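Local coordinates for dehydrogenase (Sinorhizobium meliloti, PDB 3UOE), which probably acts as an oxidoreductase of the LDH2/MDH2 (malate/L-lactate dehydrogenase) family, at residues L31-R42 and L69-S77; M160-H168 and A269-D277. All coordinates share one frame; numbering follows the deposited sequence.

Contact 1 (L31-R42 and L69-S77)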
# COMPACT_ATOMS: atom_id res chain seq x y z
N LEU A 31 33.16 -7.48 -6.16
CA LEU A 31 32.54 -6.34 -5.51
C LEU A 31 32.05 -6.71 -4.12
O LEU A 31 32.19 -5.94 -3.17
CB LEU A 31 31.38 -5.81 -6.34
CG LEU A 31 31.76 -5.30 -7.73
CD1 LEU A 31 30.55 -4.69 -8.44
CD2 LEU A 31 32.89 -4.28 -7.63
N ARG A 32 31.46 -7.89 -3.99
CA ARG A 32 31.03 -8.35 -2.68
C ARG A 32 32.23 -8.40 -1.72
O ARG A 32 32.17 -7.86 -0.62
CB ARG A 32 30.32 -9.70 -2.78
CG ARG A 32 30.20 -10.47 -1.48
CD ARG A 32 29.06 -11.49 -1.51
NE ARG A 32 28.84 -12.09 -2.83
CZ ARG A 32 27.70 -12.01 -3.51
NH1 ARG A 32 26.65 -11.38 -2.99
NH2 ARG A 32 27.60 -12.58 -4.71
N ASN A 33 33.32 -9.02 -2.14
CA ASN A 33 34.50 -9.12 -1.28
C ASN A 33 35.08 -7.77 -0.90
O ASN A 33 35.50 -7.56 0.24
CB ASN A 33 35.59 -9.96 -1.96
CG ASN A 33 35.17 -11.40 -2.17
OD1 ASN A 33 34.15 -11.84 -1.63
ND2 ASN A 33 35.94 -12.13 -2.98
N LEU A 34 35.10 -6.86 -1.87
CA LEU A 34 35.57 -5.51 -1.63
C LEU A 34 34.69 -4.83 -0.58
O LEU A 34 35.19 -4.20 0.35
CB LEU A 34 35.54 -4.72 -2.93
CG LEU A 34 35.76 -3.20 -2.90
CD1 LEU A 34 37.04 -2.84 -2.18
CD2 LEU A 34 35.78 -2.65 -4.33
N SER A 35 33.38 -4.98 -0.74
CA SER A 35 32.41 -4.33 0.14
C SER A 35 32.50 -4.86 1.57
O SER A 35 32.45 -4.09 2.53
CB SER A 35 30.99 -4.53 -0.39
OG SER A 35 30.82 -3.88 -1.63
N VAL A 36 32.61 -6.17 1.70
CA VAL A 36 32.76 -6.79 3.01
C VAL A 36 34.03 -6.31 3.73
O VAL A 36 33.98 -5.97 4.91
CB VAL A 36 32.77 -8.33 2.90
CG1 VAL A 36 33.17 -8.95 4.24
CG2 VAL A 36 31.41 -8.83 2.44
N ALA A 37 35.15 -6.26 3.01
CA ALA A 37 36.40 -5.85 3.63
C ALA A 37 36.33 -4.42 4.14
O ALA A 37 36.86 -4.11 5.21
CB ALA A 37 37.59 -6.03 2.65
N LEU A 38 35.67 -3.54 3.38
CA LEU A 38 35.50 -2.16 3.81
C LEU A 38 34.63 -2.08 5.07
O LEU A 38 34.99 -1.41 6.04
CB LEU A 38 34.91 -1.31 2.69
CG LEU A 38 35.81 -1.10 1.47
CD1 LEU A 38 35.00 -0.59 0.28
CD2 LEU A 38 36.97 -0.15 1.79
N LEU A 39 33.50 -2.77 5.07
CA LEU A 39 32.67 -2.82 6.27
C LEU A 39 33.49 -3.33 7.45
O LEU A 39 33.50 -2.73 8.52
CB LEU A 39 31.45 -3.72 6.06
CG LEU A 39 30.11 -3.17 5.55
CD1 LEU A 39 29.96 -1.69 5.81
CD2 LEU A 39 29.86 -3.50 4.09
N GLU A 40 34.18 -4.44 7.25
CA GLU A 40 34.94 -5.07 8.33
C GLU A 40 36.04 -4.17 8.87
O GLU A 40 36.34 -4.21 10.06
CB GLU A 40 35.48 -6.43 7.89
CG GLU A 40 34.39 -7.46 7.66
CD GLU A 40 34.92 -8.80 7.20
OE1 GLU A 40 36.06 -8.87 6.69
OE2 GLU A 40 34.17 -9.80 7.34
N LYS A 41 36.65 -3.36 8.00
CA LYS A 41 37.64 -2.39 8.47
C LYS A 41 37.02 -1.47 9.52
O LYS A 41 37.72 -0.82 10.28
CB LYS A 41 38.16 -1.55 7.30
CG LYS A 41 39.29 -2.19 6.51
CD LYS A 41 39.61 -1.38 5.25
CE LYS A 41 41.00 -1.70 4.71
NZ LYS A 41 41.26 -3.17 4.67
N ARG A 42 35.70 -1.40 9.55
CA ARG A 42 35.02 -0.53 10.50
C ARG A 42 34.49 -1.28 11.74
O ARG A 42 33.74 -0.72 12.56
CB ARG A 42 33.93 0.25 9.77
CG ARG A 42 34.49 1.49 9.08
CD ARG A 42 34.14 1.61 7.60
NE ARG A 42 34.77 2.80 7.02
CZ ARG A 42 35.77 2.78 6.15
NH1 ARG A 42 36.26 1.62 5.69
NH2 ARG A 42 36.27 3.92 5.71
N LEU A 69 25.64 -0.16 -4.84
CA LEU A 69 26.91 0.21 -4.24
C LEU A 69 27.15 1.71 -4.09
O LEU A 69 28.01 2.11 -3.31
CB LEU A 69 28.06 -0.46 -4.99
CG LEU A 69 28.18 -1.98 -4.76
CD1 LEU A 69 28.94 -2.65 -5.91
CD2 LEU A 69 28.83 -2.29 -3.41
N GLN A 70 26.42 2.55 -4.82
CA GLN A 70 26.59 4.00 -4.67
C GLN A 70 26.21 4.42 -3.26
O GLN A 70 26.60 5.49 -2.79
CB GLN A 70 25.81 4.79 -5.73
CG GLN A 70 24.30 4.87 -5.49
CD GLN A 70 23.56 5.63 -6.60
OE1 GLN A 70 23.76 5.36 -7.80
NE2 GLN A 70 22.69 6.56 -6.21
N ARG A 71 25.48 3.55 -2.56
CA ARG A 71 25.10 3.80 -1.17
C ARG A 71 26.22 3.54 -0.17
O ARG A 71 26.17 4.01 0.95
CB ARG A 71 23.94 2.88 -0.80
CG ARG A 71 22.71 3.06 -1.63
CD ARG A 71 22.07 4.37 -1.30
NE ARG A 71 20.87 4.56 -2.08
CZ ARG A 71 19.87 5.36 -1.73
NH1 ARG A 71 19.94 6.03 -0.59
NH2 ARG A 71 18.80 5.47 -2.51
N LEU A 72 27.23 2.78 -0.57
CA LEU A 72 28.20 2.27 0.41
C LEU A 72 29.09 3.34 1.08
O LEU A 72 29.23 3.34 2.31
CB LEU A 72 29.04 1.14 -0.18
CG LEU A 72 30.06 0.47 0.74
CD1 LEU A 72 29.38 -0.09 2.01
CD2 LEU A 72 30.84 -0.63 0.01
N PRO A 73 29.69 4.25 0.28
CA PRO A 73 30.63 5.21 0.85
C PRO A 73 30.02 6.03 1.99
O PRO A 73 30.71 6.36 2.96
CB PRO A 73 30.97 6.12 -0.34
CG PRO A 73 30.77 5.23 -1.53
CD PRO A 73 29.55 4.40 -1.17
N LEU A 74 28.73 6.33 1.88
CA LEU A 74 28.06 7.11 2.91
C LEU A 74 27.98 6.29 4.21
O LEU A 74 28.32 6.79 5.29
CB LEU A 74 26.68 7.56 2.41
CG LEU A 74 26.13 8.94 2.81
CD1 LEU A 74 27.12 10.05 2.54
CD2 LEU A 74 24.84 9.21 2.07
N LEU A 75 27.57 5.03 4.11
CA LEU A 75 27.55 4.15 5.27
C LEU A 75 28.93 4.02 5.91
O LEU A 75 29.07 4.10 7.14
CB LEU A 75 27.03 2.77 4.89
CG LEU A 75 25.61 2.70 4.31
CD1 LEU A 75 25.29 1.28 3.87
CD2 LEU A 75 24.57 3.21 5.31
N LEU A 76 29.95 3.81 5.08
CA LEU A 76 31.32 3.71 5.56
C LEU A 76 31.68 4.98 6.33
O LEU A 76 32.26 4.93 7.41
CB LEU A 76 32.29 3.48 4.40
CG LEU A 76 32.14 2.18 3.60
CD1 LEU A 76 33.13 2.10 2.46
CD2 LEU A 76 32.28 0.96 4.52
N SER A 77 31.31 6.12 5.77
CA SER A 77 31.60 7.41 6.40
C SER A 77 30.86 7.56 7.73
O SER A 77 31.41 8.03 8.72
CB SER A 77 31.25 8.55 5.44
OG SER A 77 31.64 9.79 5.96
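Leu76 divides its two methyl groups between neighbouring side chains of the facing helix, a clear case of a branched side chain serving several neighbours at once. Its CG stands anti to the carbonyl carbon (chi1 -63°), which sends CD1 to Leu38 CB at 3.9 Å and CD2 to Leu39 CD1 at 3.8 Å, both leucines being crossed at about a right angle. One turn earlier Leu72 sets CD1 against Leu39 CD2 and lets CD2 touch both Ser35 and Leu38. The shortest approaches are at the N-terminal end, where Leu31 CD1 meets Leu69 CD1 at 3.6 Å and Ser35 OG presses against Leu69 CD2 at 3.1 Å. This buried hydroxyl donates to Leu31 O at 2.9 Å, reaching it from above the carbonyl plane, on the face opposite to the one used by Ser35 N. The looser, more solvent-facing part is Arg42, beyond the buried Leu76. Arg42 NE makes a weak bond to Leu76 O (3.3 Å, 139°), and NH1 makes another, in the guanidinium plane, to Leu38 O. Leu76 CB covers one guanidinium face near its rim, while NH2 is engaged in a salt bridge with Asp80. With axes that come within 10.3 Å and are inclined by 17°, helices 31-41 and 72-77 illustrate near-parallel leucine-lined packing in a helical cluster to which helices 46-61 and 345-355 also contribute.

Contact 2 (M160-H168 and A269-D277)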
# COMPACT_ATOMS: atom_id res chain seq x y z
N MSE A 160 7.85 -1.21 4.89
CA MSE A 160 7.81 0.22 4.59
C MSE A 160 8.99 0.91 5.24
O MSE A 160 9.49 0.48 6.28
CB MSE A 160 6.54 0.86 5.15
CG MSE A 160 5.31 0.69 4.29
SE MSE A 160 3.67 0.93 5.34
CE MSE A 160 4.11 2.58 6.27
N SER A 161 9.43 2.00 4.63
CA SER A 161 10.51 2.80 5.17
C SER A 161 10.29 4.21 4.67
O SER A 161 9.82 4.42 3.55
CB SER A 161 11.86 2.26 4.67
OG SER A 161 12.96 2.85 5.37
N THR A 162 10.61 5.19 5.51
CA THR A 162 10.53 6.59 5.13
C THR A 162 11.92 7.18 4.88
O THR A 162 12.93 6.48 4.93
CB THR A 162 9.78 7.41 6.18
OG1 THR A 162 10.45 7.31 7.44
CG2 THR A 162 8.33 6.93 6.30
N SER A 163 11.97 8.48 4.61
CA SER A 163 13.22 9.13 4.20
C SER A 163 13.20 10.63 4.43
O SER A 163 12.25 11.17 4.97
CB SER A 163 13.44 8.88 2.71
OG SER A 163 12.61 9.74 1.95
N GLU A 164 14.28 11.30 4.02
CA GLU A 164 14.32 12.75 3.92
C GLU A 164 13.17 13.21 3.03
O GLU A 164 12.79 12.52 2.08
CB GLU A 164 15.63 13.23 3.29
CG GLU A 164 16.86 13.25 4.21
CD GLU A 164 17.59 11.91 4.24
OE1 GLU A 164 16.97 10.87 3.88
OE2 GLU A 164 18.78 11.90 4.62
N ALA A 165 12.62 14.38 3.34
CA ALA A 165 11.60 14.99 2.51
C ALA A 165 12.17 15.24 1.11
O ALA A 165 13.03 16.10 0.92
CB ALA A 165 11.13 16.31 3.14
N LEU A 166 11.70 14.48 0.13
CA LEU A 166 12.22 14.60 -1.23
C LEU A 166 11.12 14.74 -2.26
O LEU A 166 11.39 15.05 -3.43
CB LEU A 166 13.08 13.38 -1.57
CG LEU A 166 14.33 13.23 -0.71
CD1 LEU A 166 14.93 11.84 -0.87
CD2 LEU A 166 15.34 14.34 -1.02
N VAL A 167 9.88 14.55 -1.83
CA VAL A 167 8.75 14.39 -2.74
C VAL A 167 7.70 15.44 -2.43
O VAL A 167 7.34 15.62 -1.27
CB VAL A 167 8.11 12.99 -2.57
CG1 VAL A 167 6.84 12.85 -3.41
CG2 VAL A 167 9.13 11.89 -2.89
N HIS A 168 7.19 16.11 -3.45
CA HIS A 168 6.14 17.09 -3.19
C HIS A 168 4.77 16.45 -3.24
O HIS A 168 4.59 15.44 -3.91
CB HIS A 168 6.22 18.28 -4.15
CG HIS A 168 6.07 17.92 -5.59
ND1 HIS A 168 4.87 17.52 -6.14
CD2 HIS A 168 6.96 17.95 -6.61
CE1 HIS A 168 5.03 17.29 -7.43
NE2 HIS A 168 6.29 17.55 -7.74
N ALA A 269 9.05 13.36 7.48
CA ALA A 269 10.02 13.68 6.43
C ALA A 269 10.76 15.00 6.57
O ALA A 269 11.99 15.01 6.50
CB ALA A 269 9.38 13.57 5.03
N PRO A 270 10.03 16.12 6.75
CA PRO A 270 10.73 17.41 6.79
C PRO A 270 11.83 17.47 7.87
O PRO A 270 12.76 18.26 7.75
CB PRO A 270 9.61 18.42 7.11
CG PRO A 270 8.35 17.75 6.63
CD PRO A 270 8.57 16.28 6.92
N ASP A 271 11.71 16.65 8.91
CA ASP A 271 12.70 16.63 9.99
C ASP A 271 13.70 15.50 9.82
O ASP A 271 14.57 15.31 10.68
CB ASP A 271 12.02 16.48 11.35
CG ASP A 271 11.01 17.58 11.61
OD1 ASP A 271 9.88 17.27 12.03
OD2 ASP A 271 11.36 18.75 11.37
N VAL A 272 13.58 14.75 8.74
CA VAL A 272 14.40 13.55 8.58
C VAL A 272 15.76 13.84 7.95
O VAL A 272 15.85 14.55 6.94
CB VAL A 272 13.66 12.46 7.78
CG1 VAL A 272 14.60 11.31 7.42
CG2 VAL A 272 12.45 11.96 8.57
N ASN A 273 16.82 13.32 8.56
CA ASN A 273 18.16 13.34 7.95
C ASN A 273 18.84 11.98 8.13
O ASN A 273 18.21 11.00 8.57
CB ASN A 273 19.08 14.39 8.58
CG ASN A 273 18.35 15.62 9.05
OD1 ASN A 273 18.14 15.82 10.26
ND2 ASN A 273 17.99 16.49 8.11
N GLY A 274 20.14 11.93 7.85
CA GLY A 274 20.95 10.79 8.22
C GLY A 274 20.98 9.65 7.22
O GLY A 274 21.58 8.61 7.48
N THR A 275 20.33 9.84 6.08
CA THR A 275 20.35 8.83 5.03
C THR A 275 21.21 9.29 3.85
O THR A 275 22.00 8.52 3.29
CB THR A 275 18.92 8.49 4.59
OG1 THR A 275 18.48 7.31 5.29
CG2 THR A 275 18.84 8.27 3.11
N LEU A 276 21.08 10.56 3.48
CA LEU A 276 21.84 11.13 2.38
C LEU A 276 22.94 12.07 2.87
O LEU A 276 23.49 12.85 2.10
CB LEU A 276 20.90 11.87 1.43
CG LEU A 276 19.76 11.01 0.87
CD1 LEU A 276 18.77 11.88 0.11
CD2 LEU A 276 20.29 9.89 -0.02
N ASP A 277 23.24 12.02 4.16
CA ASP A 277 24.33 12.81 4.71
C ASP A 277 25.09 11.97 5.71
O ASP A 277 24.62 10.92 6.13
CB ASP A 277 23.81 14.09 5.38
CG ASP A 277 23.10 13.81 6.70
OD1 ASP A 277 23.76 13.36 7.66
OD2 ASP A 277 21.87 14.05 6.78
O HOH W 1 20.15 14.10 4.71
O HOH W 2 14.32 16.05 4.99
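The carboxylate of Glu164 is gripped along its syn side by two backbone N-H groups of 269-277, those of Leu276 and Thr275, which reach OE2 tilted to opposite sides of the carboxylate plane. The bond from Leu276 N is 2.9 Å long and fairly straight (161°); that from Thr275 N is 3.0 Å and more bent. A water adds a third donor to OE2 and also donates to Asp277 OD2, bridging two acidic groups whose like charges would probably repel. Three donors on one oxygen would be expected to stabilise negative charge there. The other oxygen fares differently, since Glu164 OE1 lies 3.2 Å from Thr275 CB and is buried without a polar partner. A bend at chi2 (87°) brings Glu164 CG within 3.2 Å of Val272 O. Asp277 OD2 also accepts Gly274 N, while its OD1 is held by Ile279 N and His280 N. Nearer the start of the loop, Val272 CG1 packs on the Ser163 backbone, Ala165 CB rests on Ala269, and Pro270 packs on Tyr306 of the second subunit. Ala165 N makes a weak direct bond to Ala269 O, and a second water links it to both Ala269 O and Val272 O. Leu166 and Leu276 meet tip to tip, CD1 to CD1 at 4.0 Å. At the exit of strand 156-161, Thr162 is backbone-bonded to Gly285 of strand 285-291 and packs on Val260 of helix 246-264.

In the fold
Two closures in series illustrate how a chain can join separate parts of a fold. From the N terminus, helix 28-41 gives way to helix 46-61, and contact 1 closes this short, mostly helical excursion when helix 72-80 returns alongside the first helix. The chain then builds much of the mixed sheet before contact 2 opens after strand 156-161; about a hundred residues later the loop 269-277 closes it. The two closures neither nest nor cross. Their centres lie about 22 Å apart, yet their borders touch: Leu74 CD2 packs 3.2 Å from Thr275 O, and Arg71 lies against Leu276, tying the helical cluster to the loop that leads into strand 285-291 of the mixed sheet.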